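PDB 1V70: probable antibiotics synthesis protein from Thermus thermophilus, which is of unknown function but, as a small metal-binding protein of the cupin family, may take part in antibiotic synthesis. Local coordinates for residues Glu57-Ala69 / Ala77-Glu90. Numbering follows the deposited sequence. Where two conformers were deposited one is given.
Sequences EGEVVVRVGEEEA and AFAPAGAPHGVRNE
V64 and V62 lie on the inward face of strand 60-64 and span the gap to strand 75-79 of the facing sheet. Both methyls of V64 are used: CG1, anti to the backbone N (chi1 178°), reaches P80 CD at 4.2 Å and the A83 methyl, while CG2 meets A79 CB at 4.0 Å. V62 sets CG1 against A77 CB at 4.1 Å, and Y53 of the same chain and M1 of the second subunit also pack on V62. Edge to edge, strand 60-64 runs antiparallel to 85-88. Paired amides of V61 with R88 and of R63 with G86 stitch the two together, and G65 N to P84 O (2.8 Å) extends the ladder into the turn. H85, also facing inward, is held by ND1, which gives a nearly straight in-plane bond to A83 O; its ring meets those of H44 and H46.

The outer face is looser and polar. R88 lays a guanidinium face over V61 CG1, and in its own plane NH1 grips E68 OE2 at 2.7 Å, the carboxylate turned 39° from it. NE reaches E90 OE2 on its anti lone pair at a longer 3.3 Å. Farther along, R63 bends at chi2 (-91°) and returns NE to G65 O. Two antiparallel sheets close into a cupin barrel; P80, G82, H85 and N89 fit its PxGxxHxxxN motif, and the inward histidines are consistent with the family's metal site.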
ATOM      1  N   GLU A  57       9.096  -6.604   4.586  1.00 13.43           N
ATOM      2  CA  GLU A  57      10.151  -7.491   5.108  1.00 15.02           C
ATOM      3  C   GLU A  57      11.290  -6.655   5.648  1.00 14.36           C
ATOM      4  O   GLU A  57      11.650  -5.620   5.102  1.00 14.54           O
ATOM      5  CB  GLU A  57      10.707  -8.425   4.017  1.00 18.67           C
ATOM      6  CG  GLU A  57       9.665  -9.292   3.314  1.00 25.38           C
ATOM      7  CD  GLU A  57      10.361 -10.323   2.432  1.00 29.57           C
ATOM      8  OE1 GLU A  57      11.284  -9.949   1.722  1.00 32.65           O
ATOM      9  OE2 GLU A  57       9.967 -11.482   2.469  1.00 33.13           O
ATOM     10  N   GLY A  58      11.927  -7.125   6.715  1.00 14.23           N
ATOM     11  CA  GLY A  58      13.070  -6.422   7.263  1.00 14.70           C
ATOM     12  C   GLY A  58      12.696  -5.164   8.015  1.00 14.63           C
ATOM     13  O   GLY A  58      11.518  -4.898   8.270  1.00 15.18           O
ATOM     14  N   GLU A  59      13.705  -4.382   8.377  1.00 15.89           N
ATOM     15  CA  GLU A  59      13.423  -3.138   9.072  1.00 16.54           C
ATOM     16  C   GLU A  59      14.307  -2.018   8.533  1.00 15.61           C
ATOM     17  O   GLU A  59      15.447  -2.224   8.139  1.00 16.57           O
ATOM     18  CB  GLU A  59      13.645  -3.343  10.582  1.00 20.21           C
ATOM     19  CG  GLU A  59      15.100  -3.664  10.950  1.00 25.89           C
ATOM     20  CD  GLU A  59      15.215  -3.968  12.430  1.00 29.31           C
ATOM     21  OE1 GLU A  59      16.273  -3.737  12.999  1.00 31.85           O
ATOM     22  OE2 GLU A  59      14.254  -4.481  12.997  1.00 31.40           O
ATOM     23  N   VAL A  60      13.715  -0.832   8.484  1.00 13.37           N
ATOM     24  CA  VAL A  60      14.402   0.340   7.967  1.00 12.60           C
ATOM     25  C   VAL A  60      14.179   1.514   8.900  1.00 12.12           C
ATOM     26  O   VAL A  60      13.261   1.506   9.724  1.00 12.30           O
ATOM     27  CB  VAL A  60      13.871   0.744   6.566  1.00 11.65           C
ATOM     28  CG1 VAL A  60      14.162  -0.357   5.556  1.00 13.35           C
ATOM     29  CG2 VAL A  60      12.370   1.019   6.632  1.00 14.01           C
ATOM     30  N   VAL A  61      15.032   2.518   8.770  1.00 11.65           N
ATOM     31  CA  VAL A  61      14.898   3.730   9.556  1.00 12.37           C
ATOM     32  C   VAL A  61      14.274   4.745   8.611  1.00 12.08           C
ATOM     33  O   VAL A  61      14.861   5.091   7.582  1.00 13.69           O
ATOM     34  CB  VAL A  61      16.262   4.266  10.034  1.00 13.35           C
ATOM     35  CG1 VAL A  61      16.066   5.589  10.763  1.00 14.47           C
ATOM     36  CG2 VAL A  61      16.930   3.255  10.952  1.00 16.02           C
ATOM     37  N   VAL A  62      13.071   5.193   8.938  1.00 10.64           N
ATOM     38  CA  VAL A  62      12.384   6.178   8.115  1.00 10.80           C
ATOM     39  C   VAL A  62      12.532   7.552   8.753  1.00 11.19           C
ATOM     40  O   VAL A  62      12.398   7.700   9.971  1.00 11.82           O
ATOM     41  CB  VAL A  62      10.870   5.844   7.953  1.00 10.49           C
ATOM     42  CG1 VAL A  62      10.208   5.734   9.314  0.50 13.15           C
ATOM     43  CG2 VAL A  62      10.188   6.909   7.111  0.50  9.25           C
ATOM     44  N   ARG A  63      12.837   8.549   7.931  1.00 10.42           N
ATOM     45  CA  ARG A  63      12.986   9.915   8.413  1.00 10.58           C
ATOM     46  C   ARG A  63      11.913  10.773   7.765  1.00 10.45           C
ATOM     47  O   ARG A  63      11.734  10.742   6.543  1.00 11.18           O
ATOM     48  CB  ARG A  63      14.379  10.456   8.057  1.00 11.98           C
ATOM     49  CG  ARG A  63      14.668  11.888   8.530  1.00 13.44           C
ATOM     50  CD  ARG A  63      14.282  12.929   7.486  1.00 16.02           C
ATOM     51  NE  ARG A  63      14.512  14.299   7.951  1.00 16.76           N
ATOM     52  CZ  ARG A  63      15.705  14.877   8.084  1.00 16.33           C
ATOM     53  NH1 ARG A  63      16.818  14.220   7.787  1.00 17.44           N
ATOM     54  NH2 ARG A  63      15.782  16.126   8.528  1.00 15.40           N
ATOM     55  N   VAL A  64      11.176  11.509   8.588  1.00 10.37           N
ATOM     56  CA  VAL A  64      10.144  12.412   8.095  1.00 11.69           C
ATOM     57  C   VAL A  64      10.239  13.667   8.946  1.00 12.23           C
ATOM     58  O   VAL A  64      10.023  13.620  10.157  1.00 13.27           O
ATOM     59  CB  VAL A  64       8.724  11.819   8.232  1.00 11.77           C
ATOM     60  CG1 VAL A  64       7.696  12.833   7.752  1.00 13.05           C
ATOM     61  CG2 VAL A  64       8.614  10.533   7.420  1.00 12.97           C
ATOM     62  N   GLY A  65      10.581  14.782   8.314  1.00 12.60           N
ATOM     63  CA  GLY A  65      10.712  16.019   9.059  1.00 13.39           C
ATOM     64  C   GLY A  65      11.851  15.910  10.055  1.00 14.37           C
ATOM     65  O   GLY A  65      12.948  15.481   9.702  1.00 14.72           O
ATOM     66  N   GLU A  66      11.589  16.272  11.307  1.00 15.13           N
ATOM     67  CA  GLU A  66      12.631  16.226  12.344  1.00 17.02           C
ATOM     68  C   GLU A  66      12.524  14.973  13.222  1.00 17.28           C
ATOM     69  O   GLU A  66      13.000  14.957  14.349  1.00 19.12           O
ATOM     70  CB  GLU A  66      12.524  17.483  13.228  1.00 19.55           C
ATOM     71  CG  GLU A  66      12.297  18.766  12.410  1.00 22.62           C
ATOM     72  CD  GLU A  66      12.391  20.001  13.291  1.00 25.62           C
ATOM     73  OE1 GLU A  66      12.218  19.894  14.501  1.00 28.62           O
ATOM     74  OE2 GLU A  66      12.607  21.079  12.747  1.00 25.94           O
ATOM     75  N   GLU A  67      11.914  13.913  12.699  1.00 14.65           N
ATOM     76  CA  GLU A  67      11.759  12.680  13.462  1.00 12.62           C
ATOM     77  C   GLU A  67      12.165  11.452  12.646  1.00 11.76           C
ATOM     78  O   GLU A  67      12.053  11.443  11.419  1.00 12.47           O
ATOM     79  CB  GLU A  67      10.298  12.539  13.903  1.00 14.28           C
ATOM     80  CG  GLU A  67      10.013  11.431  14.911  1.00 16.07           C
ATOM     81  CD  GLU A  67       8.527  11.295  15.211  1.00 18.19           C
ATOM     82  OE1 GLU A  67       8.129  11.425  16.391  1.00 17.80           O
ATOM     83  OE2 GLU A  67       7.753  11.056  14.260  1.00 19.11           O
ATOM     84  N   GLU A  68      12.649  10.426  13.338  1.00 10.83           N
ATOM     85  CA  GLU A  68      13.022   9.165  12.708  1.00 11.81           C
ATOM     86  C   GLU A  68      12.298   8.046  13.440  1.00 11.41           C
ATOM     87  O   GLU A  68      11.967   8.173  14.625  1.00 12.33           O
ATOM     88  CB  GLU A  68      14.530   8.923  12.784  1.00 14.03           C
ATOM     89  CG  GLU A  68      15.351   9.853  11.918  1.00 16.70           C
ATOM     90  CD  GLU A  68      16.815   9.469  11.899  1.00 20.61           C
ATOM     91  OE1 GLU A  68      17.395   9.310  12.991  1.00 23.24           O
ATOM     92  OE2 GLU A  68      17.380   9.329  10.797  1.00 23.24           O
ATOM     93  N   ALA A  69      12.052   6.953  12.732  1.00 11.33           N
ATOM     94  CA  ALA A  69      11.362   5.811  13.306  1.00 10.96           C
ATOM     95  C   ALA A  69      11.907   4.517  12.734  1.00 11.25           C
ATOM     96  O   ALA A  69      12.434   4.490  11.616  1.00 12.55           O
ATOM     97  CB  ALA A  69       9.868   5.908  13.017  1.00 12.41           C
ATOM     98  N   ALA A  77       4.475   4.472   7.679  1.00  9.54           N
ATOM     99  CA  ALA A  77       4.794   5.847   8.049  1.00  9.13           C
ATOM    100  C   ALA A  77       4.370   6.774   6.912  1.00  8.81           C
ATOM    101  O   ALA A  77       4.589   6.471   5.732  1.00  8.91           O
ATOM    102  CB  ALA A  77       6.286   5.987   8.315  1.00 11.24           C
ATOM    103  N   PHE A  78       3.774   7.904   7.279  1.00  9.18           N
ATOM    104  CA  PHE A  78       3.275   8.894   6.331  1.00 10.04           C
ATOM    105  C   PHE A  78       4.204  10.108   6.205  1.00 10.52           C
ATOM    106  O   PHE A  78       4.581  10.713   7.207  1.00 11.80           O
ATOM    107  CB  PHE A  78       1.890   9.362   6.798  1.00 13.14           C
ATOM    108  CG  PHE A  78       1.189  10.280   5.838  1.00 14.92           C
ATOM    109  CD1 PHE A  78       0.535   9.773   4.720  1.00 20.39           C
ATOM    110  CD2 PHE A  78       1.174  11.655   6.055  1.00 21.30           C
ATOM    111  CE1 PHE A  78      -0.127  10.622   3.830  1.00 22.10           C
ATOM    112  CE2 PHE A  78       0.515  12.511   5.171  1.00 23.26           C
ATOM    113  CZ  PHE A  78      -0.136  11.993   4.059  1.00 22.09           C
ATOM    114  N   ALA A  79       4.563  10.458   4.974  1.00 10.59           N
ATOM    115  CA  ALA A  79       5.418  11.613   4.710  1.00 11.43           C
ATOM    116  C   ALA A  79       4.592  12.595   3.881  1.00 12.67           C
ATOM    117  O   ALA A  79       4.447  12.439   2.669  1.00 12.11           O
ATOM    118  CB  ALA A  79       6.662  11.186   3.940  1.00 12.07           C
ATOM    119  N   PRO A  80       4.028  13.623   4.532  1.00 14.00           N
ATOM    120  CA  PRO A  80       3.217  14.605   3.811  1.00 15.09           C
ATOM    121  C   PRO A  80       4.021  15.499   2.876  1.00 15.32           C
ATOM    122  O   PRO A  80       5.206  15.746   3.097  1.00 15.17           O
ATOM    123  CB  PRO A  80       2.555  15.392   4.938  1.00 16.27           C
ATOM    124  CG  PRO A  80       3.606  15.386   6.000  1.00 19.26           C
ATOM    125  CD  PRO A  80       4.109  13.953   5.966  1.00 15.69           C
ATOM    126  N   ALA A  81       3.362  15.974   1.825  1.00 16.32           N
ATOM    127  CA  ALA A  81       3.992  16.854   0.850  1.00 18.01           C
ATOM    128  C   ALA A  81       4.672  18.013   1.566  1.00 17.93           C
ATOM    129  O   ALA A  81       4.109  18.600   2.493  1.00 18.97           O
ATOM    130  CB  ALA A  81       2.944  17.382  -0.123  1.00 18.94           C
ATOM    131  N   GLY A  82       5.887  18.336   1.136  1.00 18.19           N
ATOM    132  CA  GLY A  82       6.622  19.429   1.741  1.00 18.56           C
ATOM    133  C   GLY A  82       7.589  19.013   2.834  1.00 19.29           C
ATOM    134  O   GLY A  82       8.511  19.755   3.170  1.00 20.92           O
ATOM    135  N   ALA A  83       7.383  17.825   3.395  1.00 17.72           N
ATOM    136  CA  ALA A  83       8.251  17.340   4.457  1.00 16.52           C
ATOM    137  C   ALA A  83       9.440  16.560   3.915  1.00 15.64           C
ATOM    138  O   ALA A  83       9.285  15.690   3.057  1.00 15.14           O
ATOM    139  CB  ALA A  83       7.459  16.460   5.416  1.00 17.82           C
ATOM    140  N   PRO A  84      10.654  16.882   4.389  1.00 14.46           N
ATOM    141  CA  PRO A  84      11.832  16.154   3.912  1.00 13.67           C
ATOM    142  C   PRO A  84      11.683  14.725   4.426  1.00 13.28           C
ATOM    143  O   PRO A  84      11.355  14.513   5.595  1.00 14.50           O
ATOM    144  CB  PRO A  84      12.988  16.897   4.577  1.00 14.76           C
ATOM    145  CG  PRO A  84      12.455  18.304   4.680  1.00 15.91           C
ATOM    146  CD  PRO A  84      11.051  18.067   5.170  1.00 16.12           C
ATOM    147  N   HIS A  85      11.903  13.742   3.562  1.00 11.30           N
ATOM    148  CA  HIS A  85      11.756  12.356   3.985  1.00 10.67           C
ATOM    149  C   HIS A  85      12.704  11.415   3.257  1.00 10.25           C
ATOM    150  O   HIS A  85      13.128  11.682   2.133  1.00 10.61           O
ATOM    151  CB  HIS A  85      10.313  11.887   3.754  1.00 11.03           C
ATOM    152  CG  HIS A  85       9.912  11.887   2.313  1.00 10.26           C
ATOM    153  ND1 HIS A  85       9.592  13.040   1.629  1.00 12.32           N
ATOM    154  CD2 HIS A  85       9.858  10.884   1.405  1.00 12.26           C
ATOM    155  CE1 HIS A  85       9.362  12.748   0.362  1.00 12.99           C
ATOM    156  NE2 HIS A  85       9.518  11.447   0.200  1.00 14.19           N
ATOM    157  N   GLY A  86      13.026  10.308   3.914  1.00  9.94           N
ATOM    158  CA  GLY A  86      13.901   9.321   3.317  1.00 10.59           C
ATOM    159  C   GLY A  86      13.837   8.042   4.121  1.00 10.69           C
ATOM    160  O   GLY A  86      13.156   7.981   5.148  1.00 10.66           O
ATOM    161  N   VAL A  87      14.530   7.014   3.655  1.00  9.84           N
ATOM    162  CA  VAL A  87      14.557   5.739   4.356  1.00 10.58           C
ATOM    163  C   VAL A  87      15.932   5.110   4.179  1.00 10.83           C
ATOM    164  O   VAL A  87      16.525   5.193   3.103  1.00 11.55           O
ATOM    165  CB  VAL A  87      13.445   4.773   3.842  1.00 11.73           C
ATOM    166  CG1 VAL A  87      13.669   4.428   2.377  0.50 11.54           C
ATOM    167  CG2 VAL A  87      13.414   3.524   4.687  0.50 12.08           C
ATOM    168  N   ARG A  88      16.442   4.502   5.244  1.00 11.98           N
ATOM    169  CA  ARG A  88      17.776   3.906   5.265  1.00 13.63           C
ATOM    170  C   ARG A  88      17.728   2.496   5.842  1.00 13.11           C
ATOM    171  O   ARG A  88      17.071   2.232   6.841  1.00 14.12           O
ATOM    172  CB  ARG A  88      18.707   4.757   6.134  1.00 16.28           C
ATOM    173  CG  ARG A  88      18.657   6.248   5.822  1.00 20.44           C
ATOM    174  CD  ARG A  88      19.749   7.029   6.562  1.00 22.92           C
ATOM    175  NE  ARG A  88      19.904   6.549   7.939  1.00 27.30           N
ATOM    176  CZ  ARG A  88      19.307   7.257   8.924  1.00 27.91           C
ATOM    177  NH1 ARG A  88      18.563   8.309   8.628  1.00 29.50           N
ATOM    178  NH2 ARG A  88      19.497   6.894  10.201  1.00 28.69           N
ATOM    179  N   ASN A  89      18.456   1.557   5.251  1.00 12.17           N
ATOM    180  CA  ASN A  89      18.523   0.226   5.822  1.00 12.67           C
ATOM    181  C   ASN A  89      19.807   0.176   6.641  1.00 13.69           C
ATOM    182  O   ASN A  89      20.900   0.041   6.089  1.00 15.03           O
ATOM    183  CB  ASN A  89      18.564  -0.852   4.735  1.00 12.77           C
ATOM    184  CG  ASN A  89      18.532  -2.249   5.316  1.00 12.40           C
ATOM    185  OD1 ASN A  89      18.739  -2.432   6.516  1.00 14.26           O
ATOM    186  ND2 ASN A  89      18.283  -3.245   4.471  1.00 13.68           N
ATOM    187  N   GLU A  90      19.669   0.312   7.956  1.00 14.88           N
ATOM    188  CA  GLU A  90      20.825   0.284   8.849  1.00 18.43           C
ATOM    189  C   GLU A  90      20.965  -1.077   9.526  1.00 19.14           C
ATOM    190  O   GLU A  90      21.737  -1.241  10.460  1.00 21.51           O
ATOM    191  CB  GLU A  90      20.670   1.367   9.933  1.00 20.66           C
ATOM    192  CG  GLU A  90      20.703   2.809   9.389  1.00 25.62           C
ATOM    193  CD  GLU A  90      22.031   3.129   8.730  1.00 29.19           C
ATOM    194  OE1 GLU A  90      22.992   2.397   8.932  1.00 32.41           O
ATOM    195  OE2 GLU A  90      22.094   4.129   8.023  1.00 32.30           O
TER
HETATM  196  O   HOH W   1      17.305  -0.426   9.342  1.00 17.12           O